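Local structure of folylpolyglutamate synthase (FolC) (Helicobacter pylori, 6K8C) at residues Q33-F38 with F43-K48; K294-E299 with L374-F379; A204-A209 with A214-V219; M242-A247 with E261-L266. The protein probably adds glutamate to dihydropteroate to form dihydrofolate and extends the gamma-glutamate tail of tetrahydrofolates, spending ATP on each addition. One frame throughout, in Å; residues are numbered along the deposited sequence.

Contact 1. Residues Q33-F38 with F43-K48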
loop_
_atom_site.group_PDB
_atom_site.type_symbol
_atom_site.label_atom_id
_atom_site.label_comp_id
_atom_site.label_asym_id
_atom_site.label_seq_id
_atom_site.Cartn_x
_atom_site.Cartn_y
_atom_site.Cartn_z
ATOM N N GLN A 33 -3.429 -0.515 25.269
ATOM C CA GLN A 33 -2.971 0.265 26.411
ATOM C C GLN A 33 -2.142 1.465 25.966
ATOM O O GLN A 33 -2.296 2.566 26.512
ATOM C CB GLN A 33 -2.170 -0.633 27.355
ATOM C CG GLN A 33 -1.708 0.037 28.629
ATOM C CD GLN A 33 -0.779 -0.849 29.437
ATOM O OE1 GLN A 33 -0.557 -2.013 29.097
ATOM N NE2 GLN A 33 -0.225 -0.302 30.512
ATOM N N ILE A 34 -1.258 1.276 24.980
ATOM C CA ILE A 34 -0.467 2.395 24.470
ATOM C C ILE A 34 -1.387 3.509 23.993
ATOM O O ILE A 34 -1.197 4.686 24.328
ATOM C CB ILE A 34 0.471 1.933 23.337
ATOM C CG1 ILE A 34 1.632 1.099 23.880
ATOM C CG2 ILE A 34 1.020 3.141 22.571
ATOM C CD1 ILE A 34 2.399 0.363 22.791
ATOM N N TYR A 35 -2.402 3.149 23.202
ATOM C CA TYR A 35 -3.259 4.160 22.591
ATOM C C TYR A 35 -4.081 4.895 23.642
ATOM O O TYR A 35 -4.283 6.111 23.542
ATOM C CB TYR A 35 -4.165 3.521 21.528
ATOM C CG TYR A 35 -4.922 4.553 20.727
ATOM C CD1 TYR A 35 -4.241 5.518 19.997
ATOM C CD2 TYR A 35 -6.311 4.593 20.733
ATOM C CE1 TYR A 35 -4.917 6.483 19.285
ATOM C CE2 TYR A 35 -7.000 5.558 20.012
ATOM C CZ TYR A 35 -6.292 6.498 19.292
ATOM O OH TYR A 35 -6.956 7.466 18.577
ATOM N N LYS A 36 -4.556 4.176 24.661
ATOM C CA LYS A 36 -5.281 4.823 25.753
ATOM C C LYS A 36 -4.406 5.860 26.444
ATOM O O LYS A 36 -4.853 6.978 26.725
ATOM C CB LYS A 36 -5.772 3.773 26.750
ATOM C CG LYS A 36 -7.213 3.973 27.209
ATOM C CD LYS A 36 -8.206 3.405 26.193
ATOM C CE LYS A 36 -9.632 3.411 26.735
ATOM N NZ LYS A 36 -10.495 2.402 26.058
ATOM N N ASP A 37 -3.143 5.510 26.706
ATOM C CA ASP A 37 -2.208 6.470 27.288
ATOM C C ASP A 37 -1.972 7.648 26.357
ATOM O O ASP A 37 -1.874 8.795 26.810
ATOM C CB ASP A 37 -0.878 5.789 27.607
ATOM C CG ASP A 37 -0.980 4.823 28.762
ATOM O OD1 ASP A 37 -2.091 4.655 29.308
ATOM O OD2 ASP A 37 0.059 4.232 29.124
ATOM N N PHE A 38 -1.857 7.385 25.052
ATOM C CA PHE A 38 -1.665 8.472 24.097
ATOM C C PHE A 38 -2.817 9.466 24.164
ATOM O O PHE A 38 -2.602 10.685 24.179
ATOM C CB PHE A 38 -1.528 7.926 22.667
ATOM C CG PHE A 38 -1.634 8.996 21.611
ATOM C CD1 PHE A 38 -0.518 9.720 21.231
ATOM C CD2 PHE A 38 -2.855 9.306 21.036
ATOM C CE1 PHE A 38 -0.612 10.718 20.283
ATOM C CE2 PHE A 38 -2.957 10.306 20.091
ATOM C CZ PHE A 38 -1.836 11.008 19.706
ATOM N N PHE A 43 -4.524 13.711 22.878
ATOM C CA PHE A 43 -5.868 14.077 22.448
ATOM C C PHE A 43 -6.581 12.867 21.864
ATOM O O PHE A 43 -5.961 11.872 21.477
ATOM C CB PHE A 43 -5.828 15.216 21.426
ATOM C CG PHE A 43 -5.065 14.886 20.172
ATOM C CD1 PHE A 43 -5.706 14.281 19.098
ATOM C CD2 PHE A 43 -3.718 15.186 20.064
ATOM C CE1 PHE A 43 -5.017 13.972 17.946
ATOM C CE2 PHE A 43 -3.018 14.881 18.911
ATOM C CZ PHE A 43 -3.669 14.272 17.847
ATOM N N GLU A 44 -7.908 12.979 21.802
ATOM C CA GLU A 44 -8.766 12.040 21.094
ATOM C C GLU A 44 -9.019 12.641 19.716
ATOM O O GLU A 44 -9.695 13.668 19.600
ATOM C CB GLU A 44 -10.069 11.821 21.860
ATOM C CG GLU A 44 -10.978 10.730 21.328
ATOM C CD GLU A 44 -11.545 9.877 22.453
ATOM O OE1 GLU A 44 -12.199 8.849 22.169
ATOM O OE2 GLU A 44 -11.323 10.236 23.629
ATOM N N ILE A 45 -8.460 12.018 18.675
ATOM C CA ILE A 45 -8.498 12.612 17.342
ATOM C C ILE A 45 -9.945 12.811 16.886
ATOM O O ILE A 45 -10.811 11.947 17.080
ATOM C CB ILE A 45 -7.695 11.747 16.350
ATOM C CG1 ILE A 45 -7.622 12.423 14.980
ATOM C CG2 ILE A 45 -8.289 10.343 16.229
ATOM C CD1 ILE A 45 -6.358 12.117 14.201
ATOM N N GLN A 46 -10.216 13.975 16.292
ATOM C CA GLN A 46 -11.566 14.302 15.846
ATOM C C GLN A 46 -11.835 13.928 14.396
ATOM O O GLN A 46 -13.005 13.797 14.014
ATOM C CB GLN A 46 -11.840 15.792 16.044
ATOM C CG GLN A 46 -11.293 16.330 17.354
ATOM C CD GLN A 46 -11.520 17.813 17.513
ATOM O OE1 GLN A 46 -10.573 18.592 17.632
ATOM N NE2 GLN A 46 -12.785 18.214 17.527
ATOM N N ALA A 47 -10.787 13.751 13.591
ATOM C CA ALA A 47 -10.957 13.357 12.200
ATOM C C ALA A 47 -11.766 12.071 12.090
ATOM O O ALA A 47 -11.660 11.170 12.926
ATOM C CB ALA A 47 -9.590 13.172 11.541
ATOM N N LYS A 48 -12.592 11.993 11.054
ATOM C CA LYS A 48 -13.286 10.749 10.773
ATOM C C LYS A 48 -12.291 9.759 10.186
ATOM O O LYS A 48 -11.514 10.101 9.291
ATOM C CB LYS A 48 -14.456 10.994 9.820
ATOM C CG LYS A 48 -15.578 11.816 10.446
ATOM C CD LYS A 48 -16.728 12.033 9.466
ATOM C CE LYS A 48 -17.738 13.047 9.993
ATOM N NZ LYS A 48 -18.163 12.745 11.389
HETATM O O HOH W 1 -6.402 10.395 19.163
#
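Phe-43 receives the edge of the Phe-38 ring on one face, a T-shaped (edge-to-face) stack with centroids 5.5 Å apart and planes at 68°. The leading atom is Phe-38 CZ, 4.1 Å from Phe-43 CE2, and both side chains point the same way. With chi1 at 60°, CG of Phe-43 sits between its backbone N and carbonyl carbon, and the ring stands alongside its neighbour. The carbonyl O of Phe-43 lies 3.7 Å from Phe-38 CE2, oblique to that ring, and accepts a hydrogen bond from a water whose O is 2.8 Å away. Two residues on, Ile-45 N donates to the same water O over 2.7 Å, and Tyr-35 OH is its third partner at 3.0 Å. The water ties the loop backbone to the helix at the in-plane edge of the Phe-38 ring. Ile-45 CG2 lies against the end of the phenol, 3.9 Å from Tyr-35 OH, the two side chains crossing at about a right angle. The loop leads from helix 28-41 to strand 48-53, leaving roughly across the helix direction; Phe-38 packs on Phe-115 of helix 114-118 and on Val-130 and Met-131 of helix 121-132, while Lys-134 makes a cation-pi contact with Phe-43.

Contact 2. Residues K294-E299 with L374-F379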
loop_
_atom_site.group_PDB
_atom_site.type_symbol
_atom_site.label_atom_id
_atom_site.label_comp_id
_atom_site.label_asym_id
_atom_site.label_seq_id
_atom_site.Cartn_x
_atom_site.Cartn_y
_atom_site.Cartn_z
ATOM N N LYS A 294 1.146 -6.248 -17.245
ATOM C CA LYS A 294 0.678 -5.749 -18.533
ATOM C C LYS A 294 0.881 -4.245 -18.642
ATOM O O LYS A 294 1.320 -3.744 -19.684
ATOM C CB LYS A 294 -0.793 -6.111 -18.734
ATOM C CG LYS A 294 -1.040 -7.588 -18.978
ATOM C CD LYS A 294 -2.528 -7.891 -19.094
ATOM C CE LYS A 294 -2.769 -9.350 -19.441
ATOM N NZ LYS A 294 -4.197 -9.739 -19.264
ATOM N N ALA A 295 0.575 -3.509 -17.571
ATOM C CA ALA A 295 0.729 -2.058 -17.601
ATOM C C ALA A 295 2.194 -1.656 -17.709
ATOM O O ALA A 295 2.527 -0.665 -18.371
ATOM C CB ALA A 295 0.099 -1.443 -16.354
ATOM N N LEU A 296 3.088 -2.404 -17.060
ATOM C CA LEU A 296 4.503 -2.066 -17.148
ATOM C C LEU A 296 5.064 -2.395 -18.525
ATOM O O LEU A 296 5.915 -1.664 -19.045
ATOM C CB LEU A 296 5.281 -2.790 -16.054
ATOM C CG LEU A 296 5.033 -2.160 -14.683
ATOM C CD1 LEU A 296 5.250 -3.174 -13.601
ATOM C CD2 LEU A 296 5.935 -0.952 -14.475
ATOM N N LYS A 297 4.603 -3.491 -19.129
ATOM C CA LYS A 297 4.976 -3.776 -20.510
ATOM C C LYS A 297 4.625 -2.600 -21.414
ATOM O O LYS A 297 5.441 -2.164 -22.234
ATOM C CB LYS A 297 4.280 -5.052 -20.990
ATOM C CG LYS A 297 4.363 -5.265 -22.500
ATOM C CD LYS A 297 4.231 -6.748 -22.872
ATOM C CE LYS A 297 2.804 -7.259 -22.705
ATOM N NZ LYS A 297 2.656 -8.690 -23.157
ATOM N N GLU A 298 3.410 -2.064 -21.262
ATOM C CA GLU A 298 2.992 -0.927 -22.076
ATOM C C GLU A 298 3.838 0.303 -21.774
ATOM O O GLU A 298 4.202 1.054 -22.686
ATOM C CB GLU A 298 1.511 -0.628 -21.843
ATOM C CG GLU A 298 0.553 -1.608 -22.510
ATOM C CD GLU A 298 1.045 -2.081 -23.866
ATOM O OE1 GLU A 298 1.248 -3.306 -24.035
ATOM O OE2 GLU A 298 1.225 -1.230 -24.763
ATOM N N GLU A 299 4.169 0.521 -20.500
ATOM C CA GLU A 299 4.999 1.669 -20.148
ATOM C C GLU A 299 6.435 1.485 -20.613
ATOM O O GLU A 299 7.098 2.465 -20.969
ATOM C CB GLU A 299 4.948 1.911 -18.644
ATOM C CG GLU A 299 3.797 2.814 -18.237
ATOM C CD GLU A 299 4.162 4.283 -18.290
ATOM O OE1 GLU A 299 3.790 4.945 -19.279
ATOM O OE2 GLU A 299 4.822 4.776 -17.349
ATOM N N LEU A 374 13.867 -2.649 -15.739
ATOM C CA LEU A 374 12.691 -2.627 -14.879
ATOM C C LEU A 374 13.005 -3.429 -13.624
ATOM O O LEU A 374 13.415 -4.592 -13.714
ATOM C CB LEU A 374 11.454 -3.210 -15.582
ATOM C CG LEU A 374 10.236 -3.481 -14.680
ATOM C CD1 LEU A 374 9.736 -2.202 -14.022
ATOM C CD2 LEU A 374 9.100 -4.166 -15.455
ATOM N N VAL A 375 12.840 -2.797 -12.464
ATOM C CA VAL A 375 12.957 -3.454 -11.168
ATOM C C VAL A 375 11.542 -3.744 -10.685
ATOM O O VAL A 375 10.727 -2.825 -10.556
ATOM C CB VAL A 375 13.727 -2.578 -10.165
ATOM C CG1 VAL A 375 13.716 -3.207 -8.774
ATOM C CG2 VAL A 375 15.155 -2.341 -10.655
ATOM N N TYR A 376 11.239 -5.015 -10.427
ATOM C CA TYR A 376 9.854 -5.435 -10.280
ATOM C C TYR A 376 9.757 -6.652 -9.372
ATOM O O TYR A 376 10.599 -7.552 -9.422
ATOM C CB TYR A 376 9.261 -5.757 -11.655
ATOM C CG TYR A 376 7.800 -6.124 -11.691
ATOM C CD1 TYR A 376 6.824 -5.249 -11.236
ATOM C CD2 TYR A 376 7.388 -7.333 -12.236
ATOM C CE1 TYR A 376 5.474 -5.585 -11.300
ATOM C CE2 TYR A 376 6.050 -7.675 -12.299
ATOM C CZ TYR A 376 5.096 -6.798 -11.834
ATOM O OH TYR A 376 3.758 -7.140 -11.909
ATOM N N GLY A 377 8.714 -6.679 -8.547
ATOM C CA GLY A 377 8.382 -7.918 -7.871
ATOM C C GLY A 377 7.709 -7.780 -6.521
ATOM O O GLY A 377 6.848 -8.598 -6.174
ATOM N N SER A 378 8.097 -6.765 -5.753
ATOM C CA SER A 378 7.620 -6.587 -4.387
ATOM C C SER A 378 8.174 -5.273 -3.862
ATOM O O SER A 378 9.058 -4.663 -4.469
ATOM C CB SER A 378 8.058 -7.730 -3.470
ATOM O OG SER A 378 9.451 -7.996 -3.603
ATOM N N PHE A 379 7.626 -4.836 -2.725
ATOM C CA PHE A 379 8.273 -3.771 -1.970
ATOM C C PHE A 379 9.690 -4.180 -1.604
ATOM O O PHE A 379 10.622 -3.370 -1.656
ATOM C CB PHE A 379 7.475 -3.447 -0.700
ATOM C CG PHE A 379 6.361 -2.450 -0.901
ATOM C CD1 PHE A 379 5.124 -2.865 -1.361
ATOM C CD2 PHE A 379 6.545 -1.108 -0.608
ATOM C CE1 PHE A 379 4.092 -1.967 -1.535
ATOM C CE2 PHE A 379 5.510 -0.195 -0.781
ATOM C CZ PHE A 379 4.280 -0.631 -1.248
#
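Tyr-376 OH is held by two hydrogen bonds near the start of helix 290-303, with the hydroxyl of Ser-292 and the backbone N of Asn-289, while its ring presses against Leu-296 farther along that helix. The setting is the Rossmann-like alpha/beta domain with which Mur ligases end: helix 290-303 is the crossover from strand 282-285 to strand 308-312, and strand 373-376 runs between those two, parallel to both. Leu-374 and Tyr-376 point from it toward the helix, and Leu-296 gives one methyl to each. CD1 comes to 3.3 Å from Tyr-376 CE1, a notably tight approach oblique to the ring, and the same methyl lies 3.5 Å from Tyr-376 CD1. The two hydroxyl bonds probably fix the ring in this place. On the other branch, Leu-296 CD2 meets Leu-374 CD1 at 4.0 Å, and the two leucines cross at about a right angle. The first torsion of Leu-296 (chi1 -74°) sets CG beside the backbone N, opposite the carbonyl carbon, and sends the isobutyl fork down onto the sheet. Leu-283 lies against both leucines, and Val-323 and Leu-327 of helix 320-327 pack on the tyrosine. Beneath the fork, the stem of Leu-296 is also covered, its CB 4.1 Å from Leu-374 CD2.

Contact 3. Residues A204-A209 with A214-V219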
loop_
_atom_site.group_PDB
_atom_site.type_symbol
_atom_site.label_atom_id
_atom_site.label_comp_id
_atom_site.label_asym_id
_atom_site.label_seq_id
_atom_site.Cartn_x
_atom_site.Cartn_y
_atom_site.Cartn_z
ATOM N N ALA A 204 -18.441 -14.950 4.374
ATOM C CA ALA A 204 -17.937 -14.707 5.723
ATOM C C ALA A 204 -18.239 -13.284 6.173
ATOM O O ALA A 204 -18.640 -13.059 7.323
ATOM C CB ALA A 204 -16.435 -14.983 5.780
ATOM N N ALA A 205 -18.074 -12.311 5.272
ATOM C CA ALA A 205 -18.344 -10.917 5.615
ATOM C C ALA A 205 -19.822 -10.690 5.910
ATOM O O ALA A 205 -20.168 -9.976 6.859
ATOM C CB ALA A 205 -17.876 -10.001 4.485
ATOM N N GLN A 206 -20.711 -11.282 5.105
ATOM C CA GLN A 206 -22.142 -11.119 5.339
ATOM C C GLN A 206 -22.560 -11.744 6.661
ATOM O O GLN A 206 -23.420 -11.206 7.369
ATOM C CB GLN A 206 -22.938 -11.734 4.186
ATOM C CG GLN A 206 -22.933 -10.886 2.930
ATOM C CD GLN A 206 -23.374 -11.654 1.704
ATOM O OE1 GLN A 206 -23.444 -12.885 1.717
ATOM N NE2 GLN A 206 -23.677 -10.930 0.635
ATOM N N LYS A 207 -21.967 -12.887 7.008
ATOM C CA LYS A 207 -22.301 -13.544 8.264
ATOM C C LYS A 207 -21.881 -12.694 9.457
ATOM O O LYS A 207 -22.633 -12.561 10.429
ATOM C CB LYS A 207 -21.637 -14.921 8.299
ATOM C CG LYS A 207 -21.626 -15.630 9.640
ATOM C CD LYS A 207 -20.905 -16.967 9.490
ATOM C CE LYS A 207 -21.165 -17.902 10.658
ATOM N NZ LYS A 207 -20.506 -19.220 10.426
ATOM N N ILE A 208 -20.692 -12.093 9.391
ATOM C CA ILE A 208 -20.223 -11.263 10.494
ATOM C C ILE A 208 -21.057 -9.993 10.599
ATOM O O ILE A 208 -21.434 -9.577 11.701
ATOM C CB ILE A 208 -18.723 -10.956 10.328
ATOM C CG1 ILE A 208 -17.886 -12.183 10.706
ATOM C CG2 ILE A 208 -18.315 -9.755 11.174
ATOM C CD1 ILE A 208 -16.533 -12.233 10.038
ATOM N N ALA A 209 -21.378 -9.367 9.462
ATOM C CA ALA A 209 -22.165 -8.136 9.495
ATOM C C ALA A 209 -23.535 -8.370 10.118
ATOM O O ALA A 209 -24.023 -7.543 10.899
ATOM C CB ALA A 209 -22.313 -7.559 8.086
ATOM N N ALA A 214 -24.365 -4.836 11.560
ATOM C CA ALA A 214 -23.636 -3.812 10.828
ATOM C C ALA A 214 -24.190 -3.661 9.420
ATOM O O ALA A 214 -24.857 -4.553 8.889
ATOM C CB ALA A 214 -22.147 -4.151 10.763
ATOM N N LYS A 215 -23.901 -2.515 8.810
ATOM C CA LYS A 215 -24.314 -2.250 7.437
ATOM C C LYS A 215 -23.130 -2.516 6.511
ATOM O O LYS A 215 -22.066 -1.906 6.660
ATOM C CB LYS A 215 -24.836 -0.822 7.275
ATOM C CG LYS A 215 -25.246 -0.477 5.835
ATOM C CD LYS A 215 -25.261 1.026 5.604
ATOM C CE LYS A 215 -26.204 1.444 4.486
ATOM N NZ LYS A 215 -26.254 2.933 4.404
ATOM N N LEU A 216 -23.315 -3.441 5.578
ATOM C CA LEU A 216 -22.292 -3.841 4.623
ATOM C C LEU A 216 -22.735 -3.382 3.241
ATOM O O LEU A 216 -23.772 -3.827 2.743
ATOM C CB LEU A 216 -22.092 -5.356 4.664
ATOM C CG LEU A 216 -20.935 -5.980 3.894
ATOM C CD1 LEU A 216 -19.601 -5.407 4.370
ATOM C CD2 LEU A 216 -20.978 -7.500 4.051
ATOM N N ILE A 217 -21.974 -2.475 2.640
ATOM C CA ILE A 217 -22.287 -1.940 1.319
ATOM C C ILE A 217 -21.456 -2.713 0.306
ATOM O O ILE A 217 -20.234 -2.557 0.244
ATOM C CB ILE A 217 -22.012 -0.434 1.232
ATOM C CG1 ILE A 217 -22.934 0.336 2.180
ATOM C CG2 ILE A 217 -22.203 0.061 -0.196
ATOM C CD1 ILE A 217 -22.456 1.753 2.458
ATOM N N VAL A 218 -22.112 -3.534 -0.504
ATOM C CA VAL A 218 -21.423 -4.408 -1.445
ATOM C C VAL A 218 -21.246 -3.665 -2.762
ATOM O O VAL A 218 -22.226 -3.263 -3.396
ATOM C CB VAL A 218 -22.195 -5.720 -1.642
ATOM C CG1 VAL A 218 -21.466 -6.632 -2.608
ATOM C CG2 VAL A 218 -22.402 -6.413 -0.295
ATOM N N VAL A 219 -19.998 -3.480 -3.177
ATOM C CA VAL A 219 -19.713 -2.778 -4.424
ATOM C C VAL A 219 -20.027 -3.698 -5.593
ATOM O O VAL A 219 -19.530 -4.829 -5.657
ATOM C CB VAL A 219 -18.252 -2.308 -4.465
ATOM C CG1 VAL A 219 -17.927 -1.739 -5.832
ATOM C CG2 VAL A 219 -18.008 -1.263 -3.385
#
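Leu-216 and Gln-206 meet through their first torsions: chi1 of -171° places the leucine CG opposite its backbone N and carries CD2 out to the helix, while chi1 of -76° keeps the glutamine CG beside its own backbone N, over that methyl. The two side chains cross at about a right angle, with Gln-206 CG 4.1 Å from Leu-216 CD2. This is the second half of a beta-alpha-beta unit in the Mur ligase middle domain, of the P-loop NTPase class: helix 199-211 leaves strand 191-194, covers the sheet and returns to strand 215-218, which runs roughly antiparallel to the helix with the two axes 8.7 Å apart at their closest. The facing residues of the helix are small: Ala-205 and Ala-209, one turn apart, present only methyls, and the leucine uses both. Its CD2 reaches 3.8 Å from Ala-205 O and 4.0 Å from Ala-205 CB, so the methyl lies against backbone as much as side chain. Nearer the turn, Leu-216 CB lies 4.1 Å from Ala-209 CB. Ile-194 of the adjacent parallel strand touches Ala-205 and Leu-216 from the sheet. Leu-185 of helix 177-185 touches Ala-205, and Met-188 of the following loop touches Ala-209. Strand 215-218 is the outermost of its sheet within the chain, and the exposed Gln-206 marks the solvent side of the contact. The backbone closes the turn: Ala-214 N donates to Ala-209 O over 2.8 Å, with an N-H...O angle of 160°.

Contact 4. Residues M242-A247 with E261-L266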
loop_
_atom_site.group_PDB
_atom_site.type_symbol
_atom_site.label_atom_id
_atom_site.label_comp_id
_atom_site.label_asym_id
_atom_site.label_seq_id
_atom_site.Cartn_x
_atom_site.Cartn_y
_atom_site.Cartn_z
ATOM N N MET A 242 -11.548 -1.015 -10.683
ATOM C CA MET A 242 -12.421 -1.307 -9.547
ATOM C C MET A 242 -11.935 -0.633 -8.266
ATOM O O MET A 242 -12.749 -0.295 -7.393
ATOM C CB MET A 242 -12.531 -2.818 -9.347
ATOM C CG MET A 242 -13.523 -3.242 -8.263
ATOM S SD MET A 242 -15.247 -2.804 -8.609
ATOM C CE MET A 242 -15.368 -3.231 -10.324
ATOM N N ASN A 243 -10.626 -0.411 -8.138
ATOM C CA ASN A 243 -10.117 0.281 -6.955
ATOM C C ASN A 243 -10.682 1.690 -6.866
ATOM O O ASN A 243 -11.054 2.150 -5.779
ATOM C CB ASN A 243 -8.587 0.298 -6.968
ATOM C CG ASN A 243 -7.990 -1.080 -6.729
ATOM O OD1 ASN A 243 -8.674 -1.987 -6.267
ATOM N ND2 ASN A 243 -6.709 -1.238 -7.040
ATOM N N LEU A 244 -10.785 2.382 -8.005
ATOM C CA LEU A 244 -11.386 3.710 -8.001
ATOM C C LEU A 244 -12.890 3.641 -7.767
ATOM O O LEU A 244 -13.456 4.517 -7.101
ATOM C CB LEU A 244 -11.076 4.444 -9.309
ATOM C CG LEU A 244 -11.671 5.855 -9.476
ATOM C CD1 LEU A 244 -11.235 6.842 -8.364
ATOM C CD2 LEU A 244 -11.321 6.421 -10.844
ATOM N N GLU A 245 -13.564 2.623 -8.324
ATOM C CA GLU A 245 -14.996 2.476 -8.065
ATOM C C GLU A 245 -15.266 2.303 -6.578
ATOM O O GLU A 245 -16.223 2.876 -6.041
ATOM C CB GLU A 245 -15.572 1.287 -8.841
ATOM C CG GLU A 245 -15.747 1.523 -10.327
ATOM C CD GLU A 245 -16.885 2.480 -10.653
ATOM O OE1 GLU A 245 -17.666 2.839 -9.745
ATOM O OE2 GLU A 245 -17.002 2.861 -11.835
ATOM N N VAL A 246 -14.435 1.515 -5.896
ATOM C CA VAL A 246 -14.604 1.324 -4.458
ATOM C C VAL A 246 -14.336 2.624 -3.708
ATOM O O VAL A 246 -15.096 3.006 -2.809
ATOM C CB VAL A 246 -13.698 0.182 -3.969
ATOM C CG1 VAL A 246 -13.736 0.096 -2.450
ATOM C CG2 VAL A 246 -14.123 -1.144 -4.613
ATOM N N ALA A 247 -13.268 3.335 -4.072
ATOM C CA ALA A 247 -12.986 4.613 -3.429
ATOM C C ALA A 247 -14.113 5.609 -3.665
ATOM O O ALA A 247 -14.439 6.408 -2.780
ATOM C CB ALA A 247 -11.660 5.183 -3.934
ATOM N N GLU A 261 -19.766 16.140 -10.061
ATOM C CA GLU A 261 -19.068 15.200 -10.940
ATOM C C GLU A 261 -17.582 15.271 -10.603
ATOM O O GLU A 261 -16.796 15.984 -11.230
ATOM C CB GLU A 261 -19.340 15.524 -12.404
ATOM C CG GLU A 261 -19.475 14.303 -13.310
ATOM C CD GLU A 261 -18.141 13.643 -13.624
ATOM O OE1 GLU A 261 -17.089 14.285 -13.416
ATOM O OE2 GLU A 261 -18.142 12.479 -14.082
ATOM N N VAL A 262 -17.194 14.496 -9.590
ATOM C CA VAL A 262 -15.871 14.654 -8.996
ATOM C C VAL A 262 -14.756 14.060 -9.851
ATOM O O VAL A 262 -13.584 14.403 -9.651
ATOM C CB VAL A 262 -15.863 14.032 -7.590
ATOM C CG1 VAL A 262 -16.816 14.793 -6.683
ATOM C CG2 VAL A 262 -16.260 12.564 -7.662
ATOM N N LEU A 263 -15.077 13.177 -10.797
ATOM C CA LEU A 263 -14.042 12.574 -11.626
ATOM C C LEU A 263 -13.521 13.513 -12.705
ATOM O O LEU A 263 -12.408 13.306 -13.199
ATOM C CB LEU A 263 -14.565 11.295 -12.279
ATOM C CG LEU A 263 -14.892 10.176 -11.295
ATOM C CD1 LEU A 263 -15.159 8.884 -12.037
ATOM C CD2 LEU A 263 -13.765 10.015 -10.279
ATOM N N LYS A 264 -14.290 14.538 -13.077
ATOM C CA LYS A 264 -13.887 15.393 -14.188
ATOM C C LYS A 264 -12.592 16.130 -13.880
ATOM O O LYS A 264 -11.727 16.272 -14.752
ATOM C CB LYS A 264 -15.004 16.382 -14.523
ATOM C CG LYS A 264 -15.676 16.107 -15.860
ATOM C CD LYS A 264 -17.103 16.629 -15.890
ATOM C CE LYS A 264 -17.909 15.950 -16.988
ATOM N NZ LYS A 264 -19.378 16.091 -16.771
ATOM N N ASN A 265 -12.429 16.592 -12.642
ATOM C CA ASN A 265 -11.238 17.329 -12.239
ATOM C C ASN A 265 -10.333 16.531 -11.309
ATOM O O ASN A 265 -9.421 17.106 -10.709
ATOM C CB ASN A 265 -11.635 18.650 -11.578
ATOM C CG ASN A 265 -12.513 19.501 -12.467
ATOM O OD1 ASN A 265 -12.334 19.534 -13.685
ATOM N ND2 ASN A 265 -13.473 20.192 -11.866
ATOM N N LEU A 266 -10.562 15.229 -11.165
ATOM C CA LEU A 266 -9.668 14.409 -10.360
ATOM C C LEU A 266 -8.297 14.358 -11.018
ATOM O O LEU A 266 -8.183 14.080 -12.215
ATOM C CB LEU A 266 -10.237 13.000 -10.195
ATOM C CG LEU A 266 -9.430 12.026 -9.332
ATOM C CD1 LEU A 266 -9.310 12.542 -7.905
ATOM C CD2 LEU A 266 -10.056 10.635 -9.350
#
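Leu-244 points its forked end from the helix at two leucines of the loop, one branch for each. Its CD1 methyl meets Leu-266 CD2 at 4.1 Å; the two side chains run past one another head to tail and touch through these methyls. Its CD2 methyl faces Leu-263 CD2 more loosely, at 4.4 Å. In Leu-244 and Leu-266 alike CG lies opposite the backbone N, with chi1 of 179° and -178°, which carries each CG away from its own backbone N and brings the forked ends alongside each other. The contact is small and wholly apolar, made of methyl against methyl, and all three leucines are buried. It joins helix 241-254, which packs with helices 58-70 and 225-234 of the Mur ligase middle domain, the part that binds ATP in this family, to the loop that follows helix 241-254 and leads on to strand 276-279, the beginning of the second sheet. The loop is coiled here: a type I beta turn runs from Glu-261 to Lys-264, with Leu-263 inside it pointing toward the helix. Its closing bonds are weak. Lys-264 N is 3.4 Å from Glu-261 O, and the carboxylate leans in as well, with Glu-261 OE1 2.8 Å from Lys-264 N but at a bent 123°. Leu-266 N makes a further weak bond to Leu-263 O. Neighbouring helices close round the leucines: Tyr-230 of helix 225-234 touches both Leu-244 and Leu-266, Val-227 of the same helix touches Leu-263, and Phe-64, from helix 58-70 next to the P-loop, packs against Leu-244.

In the fold
From the N terminus, contact 1 comes first, holding the loop after helix 28-41 against that helix just before strand 48-53 enters the larger sheet. Contact 3 closes the turn from helix 199-211 into strand 215-218, that sheet's far edge. Contact 4 then brings the loop after helix 241-254 back on its helix, on the way to the second domain. Contact 2, spanning 74 intervening residues, ties an early helix of that domain to its last strand. The four follow in series; none nests or crosses. Contacts 3 and 4 touch where Val-219 packs on Met-242 and Val-246, whereas contacts 1 and 2 lie on opposite sides of the chain's centre, their centres about 39 Å apart.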